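Local structure of cell division control protein 4 (Saccharomyces cerevisiae, 3V7D) at residues B[167-172]-B[208-213]; B[275-280]-B[315-320]. The protein recognises phosphorylated target proteins, such as the CDK inhibitor SIC1, as the substrate-binding F-box subunit of an SCF E3 ubiquitin ligase. The protein carries 1 engineered substitution. All blocks are in the same frame, centred on the assembly; numbering follows the deposited sequence.

Contact 1. Residues B[167-172]-B[208-213]; sequences ALKYAH and CLDIVE
Ala167 CB meets Leu209 CD2 at 3.6 Å in the apolar part of the contact. The other leucine branch, Leu209 CD1, lies 3.5 Å from Lys169 CB, so the leucine touches two side chains of the facing strand. The Lys169 and Ile211 side chains lie alongside each other, pointing opposite ways, with Lys169 CG 3.7 Å from Ile211 CG1. Ile211 CD1 reaches on to Ala171 CB at 4.0 Å. Leu209 and Ile211 also rest on Val177 of strand 175-180.

No hydrogen bond links the two strands, although they run nearly parallel, at 11°. Each is the innermost strand of its own propeller blade, 167-170 in WD repeat 2 and 208-213 in WD repeat 3. Neighbouring blades therefore meet here through side chains.

The polar part is a salt bridge, Lys169 NZ to Asp210 OD1, 3.4 Å. Lys169 has CG anti to its N (chi1 -166°) and bends at chi2, which carries the amine across to the carboxylate. Asp210 OD1 also accepts Ile211 N at 2.7 Å, on its anti side and well out of the carboxylate plane. This bond is short but clearly bent, and it is local to neighbouring residues of one strand.

Contact 2. Residues B[275-280]-B[315-320]; sequences TVSGHG and STIYDH
His279 and His320 lie flat on one another in a face-to-face stack. Their ring centroids are 3.5 Å apart and their planes differ by only 2°. The overlap is nearly complete: His320 CD2 sits over the centre of the His279 ring, and His279 ND1 over that of His320. Replacing His320 by an alanine is likely to leave the His279 ring without its stacking partner and freer to turn.

Toward the N-terminal ends of the two segments, two hydroxyls hold the strands. Ser277 OG accepts Tyr318 N at 2.8 Å in an almost straight bond, 169° at the hydrogen. Thr275 OG1 accepts Thr316 N at 3.2 Å, more bent. Ser277 OG stands opposite the backbone N of its own residue (chi1 173°), which points it across at the facing backbone; Thr275 OG1 is set the same way. Thr275 CG2 packs on Ser315 CA at 3.7 Å.

The ring edge of Tyr318 faces His279 N, with Tyr318 CD2 3.6 Å from that atom, and His320 CA lies over one face, toward the rim. Tyr318 also touches Ile282 and Val284 of strand 282-287. Thr316 OG1 is hydrogen-bonded to Ile326 O in its own blade.

Strands 275-279 and 315-319 are joined by hydroxyl-to-backbone bonds, with the histidine stack at the strand ends. They are the inner strands of adjacent blades, repeats 4 and 5, of a WD40 beta-propeller.

In the fold
Contact 1 and contact 2 are two inter-blade seams, with centres about 12 Å apart and the seam between repeats 3 and 4 lying between them. Contact 1 comes wholly before contact 2 in the chain, and both belong to the WD40 propeller, which follows the F-box. The first joins WD repeats 2 and 3, the second WD repeats 4 and 5. Across the middle seam, segment 208-213 touches segment 275-280. There Asp210 OD2 probably accepts a hydrogen bond from Gly278 N at 2.9 Å, and Val212 CG1 packs 3.5 Å from Gly278 C. Asp210 thus serves both the salt bridge of contact 1 and the step to contact 2. Four consecutive inner strands are linked in this way.

Contact 1. Residues B[167-172]-B[208-213]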
ATOM      1  N   ALA B 167     -26.092  -2.201  -0.812  1.00 46.44           N
ATOM      2  CA  ALA B 167     -24.848  -2.676  -0.213  1.00 45.35           C
ATOM      3  C   ALA B 167     -24.356  -3.946  -0.898  1.00 45.83           C
ATOM      4  O   ALA B 167     -25.139  -4.858  -1.177  1.00 43.17           O
ATOM      5  CB  ALA B 167     -25.028  -2.902   1.280  1.00 49.86           C
ATOM      6  N   LEU B 168     -23.056  -3.987  -1.176  1.00 43.73           N
ATOM      7  CA  LEU B 168     -22.429  -5.119  -1.853  1.00 45.51           C
ATOM      8  C   LEU B 168     -21.098  -5.453  -1.205  1.00 43.76           C
ATOM      9  O   LEU B 168     -20.340  -4.556  -0.844  1.00 44.46           O
ATOM     10  CB  LEU B 168     -22.160  -4.783  -3.319  1.00 48.71           C
ATOM     11  CG  LEU B 168     -23.255  -4.954  -4.364  1.00 57.31           C
ATOM     12  CD1 LEU B 168     -22.687  -4.599  -5.729  1.00 59.22           C
ATOM     13  CD2 LEU B 168     -23.792  -6.374  -4.349  1.00 58.54           C
ATOM     14  N   LYS B 169     -20.802  -6.741  -1.078  1.00 42.41           N
ATOM     15  CA  LYS B 169     -19.498  -7.162  -0.584  1.00 46.14           C
ATOM     16  C   LYS B 169     -19.061  -8.459  -1.242  1.00 49.67           C
ATOM     17  O   LYS B 169     -19.727  -9.487  -1.124  1.00 54.11           O
ATOM     18  CB  LYS B 169     -19.511  -7.327   0.934  1.00 48.53           C
ATOM     19  CG  LYS B 169     -18.128  -7.424   1.565  1.00 52.60           C
ATOM     20  CD  LYS B 169     -17.445  -6.067   1.604  1.00 54.97           C
ATOM     21  CE  LYS B 169     -16.099  -6.143   2.308  1.00 61.35           C
ATOM     22  NZ  LYS B 169     -15.548  -4.786   2.620  1.00 60.82           N
ATOM     23  N   TYR B 170     -17.934  -8.401  -1.940  1.00 47.91           N
ATOM     24  CA  TYR B 170     -17.373  -9.578  -2.577  1.00 44.96           C
ATOM     25  C   TYR B 170     -16.634 -10.409  -1.534  1.00 45.61           C
ATOM     26  O   TYR B 170     -15.902  -9.871  -0.706  1.00 45.09           O
ATOM     27  CB  TYR B 170     -16.426  -9.167  -3.704  1.00 40.63           C
ATOM     28  CG  TYR B 170     -15.840 -10.332  -4.459  1.00 43.32           C
ATOM     29  CD1 TYR B 170     -16.510 -10.888  -5.536  1.00 43.10           C
ATOM     30  CD2 TYR B 170     -14.616 -10.877  -4.096  1.00 44.88           C
ATOM     31  CE1 TYR B 170     -15.982 -11.956  -6.230  1.00 46.92           C
ATOM     32  CE2 TYR B 170     -14.078 -11.944  -4.786  1.00 45.22           C
ATOM     33  CZ  TYR B 170     -14.766 -12.480  -5.852  1.00 46.52           C
ATOM     34  OH  TYR B 170     -14.239 -13.543  -6.545  1.00 50.21           O
ATOM     35  N   ALA B 171     -16.835 -11.722  -1.568  1.00 45.82           N
ATOM     36  CA  ALA B 171     -16.184 -12.607  -0.609  1.00 48.94           C
ATOM     37  C   ALA B 171     -14.929 -13.247  -1.199  1.00 52.73           C
ATOM     38  O   ALA B 171     -13.807 -12.813  -0.927  1.00 56.84           O
ATOM     39  CB  ALA B 171     -17.157 -13.675  -0.127  1.00 50.08           C
ATOM     40  N   HIS B 172     -15.138 -14.274  -2.017  1.00 50.06           N
ATOM     41  CA  HIS B 172     -14.056 -15.029  -2.637  1.00 51.74           C
ATOM     42  C   HIS B 172     -14.680 -16.028  -3.596  1.00 56.25           C
ATOM     43  O   HIS B 172     -15.828 -16.433  -3.410  1.00 56.77           O
ATOM     44  CB  HIS B 172     -13.259 -15.794  -1.582  1.00 54.50           C
ATOM     45  CG  HIS B 172     -14.054 -16.858  -0.890  1.00 66.51           C
ATOM     46  ND1 HIS B 172     -14.865 -16.596   0.194  1.00 70.07           N
ATOM     47  CD2 HIS B 172     -14.173 -18.184  -1.138  1.00 74.08           C
ATOM     48  CE1 HIS B 172     -15.443 -17.717   0.590  1.00 77.27           C
ATOM     49  NE2 HIS B 172     -15.041 -18.695  -0.201  1.00 80.61           N
ATOM     50  N   CYS B 208     -26.022  -1.209   5.091  1.00 44.77           N
ATOM     51  CA  CYS B 208     -24.589  -1.423   4.958  1.00 41.13           C
ATOM     52  C   CYS B 208     -24.262  -2.854   5.351  1.00 45.40           C
ATOM     53  O   CYS B 208     -25.101  -3.537   5.943  1.00 50.64           O
ATOM     54  CB  CYS B 208     -23.829  -0.450   5.865  1.00 37.55           C
ATOM     55  SG  CYS B 208     -24.223  -0.625   7.643  1.00 49.76           S
ATOM     56  N   LEU B 209     -23.052  -3.306   5.029  1.00 41.65           N
ATOM     57  CA  LEU B 209     -22.624  -4.650   5.411  1.00 47.05           C
ATOM     58  C   LEU B 209     -21.122  -4.876   5.248  1.00 42.35           C
ATOM     59  O   LEU B 209     -20.457  -4.189   4.471  1.00 43.77           O
ATOM     60  CB  LEU B 209     -23.422  -5.722   4.652  1.00 56.50           C
ATOM     61  CG  LEU B 209     -23.107  -6.062   3.195  1.00 60.62           C
ATOM     62  CD1 LEU B 209     -22.224  -7.289   3.126  1.00 62.86           C
ATOM     63  CD2 LEU B 209     -24.388  -6.298   2.417  1.00 63.51           C
ATOM     64  N   ASP B 210     -20.596  -5.841   5.996  1.00 36.75           N
ATOM     65  CA  ASP B 210     -19.198  -6.241   5.884  1.00 38.74           C
ATOM     66  C   ASP B 210     -19.090  -7.747   6.086  1.00 44.86           C
ATOM     67  O   ASP B 210     -20.002  -8.370   6.628  1.00 48.48           O
ATOM     68  CB  ASP B 210     -18.344  -5.520   6.928  1.00 40.47           C
ATOM     69  CG  ASP B 210     -16.872  -5.454   6.542  1.00 44.77           C
ATOM     70  OD1 ASP B 210     -16.466  -6.140   5.576  1.00 45.34           O
ATOM     71  OD2 ASP B 210     -16.121  -4.714   7.211  1.00 43.21           O
ATOM     72  N   ILE B 211     -17.977  -8.327   5.646  1.00 44.55           N
ATOM     73  CA  ILE B 211     -17.711  -9.744   5.861  1.00 44.81           C
ATOM     74  C   ILE B 211     -16.387  -9.920   6.587  1.00 49.22           C
ATOM     75  O   ILE B 211     -15.366  -9.371   6.170  1.00 52.89           O
ATOM     76  CB  ILE B 211     -17.643 -10.523   4.538  1.00 49.98           C
ATOM     77  CG1 ILE B 211     -18.939 -10.353   3.740  1.00 49.82           C
ATOM     78  CG2 ILE B 211     -17.366 -12.001   4.804  1.00 48.48           C
ATOM     79  CD1 ILE B 211     -18.920 -11.063   2.401  1.00 39.42           C
ATOM     80  N   VAL B 212     -16.399 -10.681   7.676  1.00 49.86           N
ATOM     81  CA  VAL B 212     -15.178 -10.915   8.437  1.00 45.51           C
ATOM     82  C   VAL B 212     -14.854 -12.399   8.503  1.00 54.59           C
ATOM     83  O   VAL B 212     -15.739 -13.240   8.354  1.00 60.30           O
ATOM     84  CB  VAL B 212     -15.284 -10.356   9.863  1.00 39.93           C
ATOM     85  CG1 VAL B 212     -15.575  -8.865   9.822  1.00 34.75           C
ATOM     86  CG2 VAL B 212     -16.361 -11.099  10.651  1.00 43.03           C
ATOM     87  N   GLU B 213     -13.582 -12.719   8.708  1.00 51.57           N
ATOM     88  CA  GLU B 213     -13.178 -14.103   8.909  1.00 59.04           C
ATOM     89  C   GLU B 213     -12.529 -14.257  10.277  1.00 62.06           C
ATOM     90  O   GLU B 213     -11.525 -13.612  10.579  1.00 56.54           O
ATOM     91  CB  GLU B 213     -12.215 -14.566   7.814  1.00 62.03           C
ATOM     92  CG  GLU B 213     -11.865 -16.046   7.906  1.00 68.54           C
ATOM     93  CD  GLU B 213     -10.940 -16.508   6.798  1.00 72.88           C
ATOM     94  OE1 GLU B 213     -10.495 -15.660   5.992  1.00 70.81           O
ATOM     95  OE2 GLU B 213     -10.657 -17.723   6.731  1.00 76.74           O
TER

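Contact 2. Residues B[275-280]-B[315-320]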
ATOM      1  N   THR B 275     -23.107   2.733   8.850  1.00 50.87           N
ATOM      2  CA  THR B 275     -21.815   2.233   8.402  1.00 46.34           C
ATOM      3  C   THR B 275     -21.305   1.108   9.295  1.00 44.30           C
ATOM      4  O   THR B 275     -21.615   1.057  10.484  1.00 46.33           O
ATOM      5  CB  THR B 275     -20.771   3.362   8.362  1.00 44.32           C
ATOM      6  OG1 THR B 275     -19.482   2.813   8.066  1.00 45.99           O
ATOM      7  CG2 THR B 275     -20.719   4.081   9.704  1.00 43.47           C
ATOM      8  N   VAL B 276     -20.525   0.209   8.712  1.00 39.25           N
ATOM      9  CA  VAL B 276     -19.987  -0.924   9.452  1.00 41.42           C
ATOM     10  C   VAL B 276     -18.606  -1.307   8.911  1.00 45.06           C
ATOM     11  O   VAL B 276     -18.368  -1.277   7.703  1.00 47.86           O
ATOM     12  CB  VAL B 276     -20.955  -2.125   9.399  1.00 47.46           C
ATOM     13  CG1 VAL B 276     -21.162  -2.580   7.965  1.00 46.79           C
ATOM     14  CG2 VAL B 276     -20.450  -3.269  10.254  1.00 47.81           C
ATOM     15  N   SER B 277     -17.692  -1.645   9.813  1.00 42.93           N
ATOM     16  CA  SER B 277     -16.332  -2.005   9.431  1.00 39.29           C
ATOM     17  C   SER B 277     -15.779  -3.011  10.428  1.00 39.81           C
ATOM     18  O   SER B 277     -15.732  -2.738  11.625  1.00 39.36           O
ATOM     19  CB  SER B 277     -15.444  -0.757   9.395  1.00 35.98           C
ATOM     20  OG  SER B 277     -14.083  -1.092   9.176  1.00 39.38           O
ATOM     21  N   GLY B 278     -15.364  -4.174   9.941  1.00 42.78           N
ATOM     22  CA  GLY B 278     -14.876  -5.212  10.830  1.00 46.48           C
ATOM     23  C   GLY B 278     -13.651  -5.968  10.350  1.00 48.16           C
ATOM     24  O   GLY B 278     -13.302  -5.936   9.171  1.00 49.60           O
ATOM     25  N   HIS B 279     -12.998  -6.648  11.286  1.00 48.57           N
ATOM     26  CA  HIS B 279     -11.886  -7.539  10.983  1.00 46.24           C
ATOM     27  C   HIS B 279     -11.769  -8.562  12.107  1.00 51.81           C
ATOM     28  O   HIS B 279     -11.804  -8.203  13.286  1.00 51.08           O
ATOM     29  CB  HIS B 279     -10.581  -6.758  10.848  1.00 48.49           C
ATOM     30  CG  HIS B 279      -9.390  -7.619  10.562  1.00 55.24           C
ATOM     31  ND1 HIS B 279      -8.911  -7.827   9.286  1.00 58.25           N
ATOM     32  CD2 HIS B 279      -8.585  -8.329  11.389  1.00 54.86           C
ATOM     33  CE1 HIS B 279      -7.859  -8.626   9.340  1.00 57.81           C
ATOM     34  NE2 HIS B 279      -7.641  -8.944  10.603  1.00 58.13           N
ATOM     35  N   GLY B 280     -11.631  -9.833  11.744  1.00 52.57           N
ATOM     36  CA  GLY B 280     -11.631 -10.896  12.729  1.00 55.61           C
ATOM     37  C   GLY B 280     -12.939 -10.892  13.497  1.00 54.47           C
ATOM     38  O   GLY B 280     -14.003 -10.735  12.903  1.00 55.68           O
ATOM     39  N   SER B 315     -19.573   7.371   8.427  1.00 36.53           N
ATOM     40  CA  SER B 315     -18.528   6.458   8.001  1.00 36.36           C
ATOM     41  C   SER B 315     -17.627   6.055   9.156  1.00 36.68           C
ATOM     42  O   SER B 315     -17.255   6.886   9.988  1.00 34.37           O
ATOM     43  CB  SER B 315     -17.687   7.111   6.903  1.00 33.91           C
ATOM     44  OG  SER B 315     -16.673   6.236   6.458  1.00 35.46           O
ATOM     45  N   THR B 316     -17.271   4.777   9.202  1.00 33.59           N
ATOM     46  CA  THR B 316     -16.276   4.322  10.163  1.00 32.44           C
ATOM     47  C   THR B 316     -15.310   3.298   9.571  1.00 35.46           C
ATOM     48  O   THR B 316     -15.658   2.517   8.679  1.00 35.14           O
ATOM     49  CB  THR B 316     -16.917   3.744  11.438  1.00 34.88           C
ATOM     50  OG1 THR B 316     -15.917   3.621  12.457  1.00 36.35           O
ATOM     51  CG2 THR B 316     -17.540   2.376  11.168  1.00 33.80           C
ATOM     52  N   ILE B 317     -14.085   3.318  10.073  1.00 34.38           N
ATOM     53  CA  ILE B 317     -13.098   2.316   9.711  1.00 34.05           C
ATOM     54  C   ILE B 317     -12.532   1.690  10.972  1.00 38.45           C
ATOM     55  O   ILE B 317     -12.155   2.394  11.909  1.00 41.53           O
ATOM     56  CB  ILE B 317     -11.950   2.922   8.890  1.00 35.97           C
ATOM     57  CG1 ILE B 317     -12.454   3.343   7.504  1.00 34.79           C
ATOM     58  CG2 ILE B 317     -10.801   1.927   8.758  1.00 36.52           C
ATOM     59  CD1 ILE B 317     -11.367   3.874   6.603  1.00 32.27           C
ATOM     60  N   TYR B 318     -12.494   0.364  11.007  1.00 38.74           N
ATOM     61  CA  TYR B 318     -11.791  -0.328  12.073  1.00 39.76           C
ATOM     62  C   TYR B 318     -10.339  -0.542  11.655  1.00 39.27           C
ATOM     63  O   TYR B 318     -10.043  -1.394  10.821  1.00 39.30           O
ATOM     64  CB  TYR B 318     -12.467  -1.664  12.400  1.00 37.92           C
ATOM     65  CG  TYR B 318     -11.701  -2.523  13.382  1.00 42.73           C
ATOM     66  CD1 TYR B 318     -11.060  -1.959  14.480  1.00 43.38           C
ATOM     67  CD2 TYR B 318     -11.632  -3.904  13.223  1.00 49.43           C
ATOM     68  CE1 TYR B 318     -10.361  -2.742  15.384  1.00 44.19           C
ATOM     69  CE2 TYR B 318     -10.938  -4.698  14.127  1.00 48.79           C
ATOM     70  CZ  TYR B 318     -10.304  -4.109  15.203  1.00 49.13           C
ATOM     71  OH  TYR B 318      -9.609  -4.883  16.104  1.00 56.39           O
ATOM     72  N   ASP B 319      -9.442   0.255  12.226  1.00 37.33           N
ATOM     73  CA  ASP B 319      -8.014   0.077  12.013  1.00 37.87           C
ATOM     74  C   ASP B 319      -7.544  -1.064  12.906  1.00 42.00           C
ATOM     75  O   ASP B 319      -7.172  -0.840  14.054  1.00 39.20           O
ATOM     76  CB  ASP B 319      -7.264   1.365  12.367  1.00 36.87           C
ATOM     77  CG  ASP B 319      -5.789   1.316  11.989  1.00 41.71           C
ATOM     78  OD1 ASP B 319      -5.284   0.228  11.636  1.00 42.36           O
ATOM     79  OD2 ASP B 319      -5.129   2.375  12.057  1.00 40.60           O
ATOM     80  N   HIS B 320      -7.569  -2.285  12.377  1.00 45.12           N
ATOM     81  CA  HIS B 320      -7.226  -3.466  13.167  1.00 50.48           C
ATOM     82  C   HIS B 320      -5.720  -3.599  13.384  1.00 53.79           C
ATOM     83  O   HIS B 320      -5.279  -4.189  14.368  1.00 53.69           O
ATOM     84  CB  HIS B 320      -7.777  -4.737  12.516  1.00 46.94           C
ATOM     85  CG  HIS B 320      -7.263  -4.974  11.131  1.00 51.51           C
ATOM     86  ND1 HIS B 320      -7.822  -4.383  10.020  1.00 56.75           N
ATOM     87  CD2 HIS B 320      -6.237  -5.733  10.679  1.00 57.35           C
ATOM     88  CE1 HIS B 320      -7.164  -4.768   8.941  1.00 57.53           C
ATOM     89  NE2 HIS B 320      -6.199  -5.588   9.313  1.00 58.57           N
TER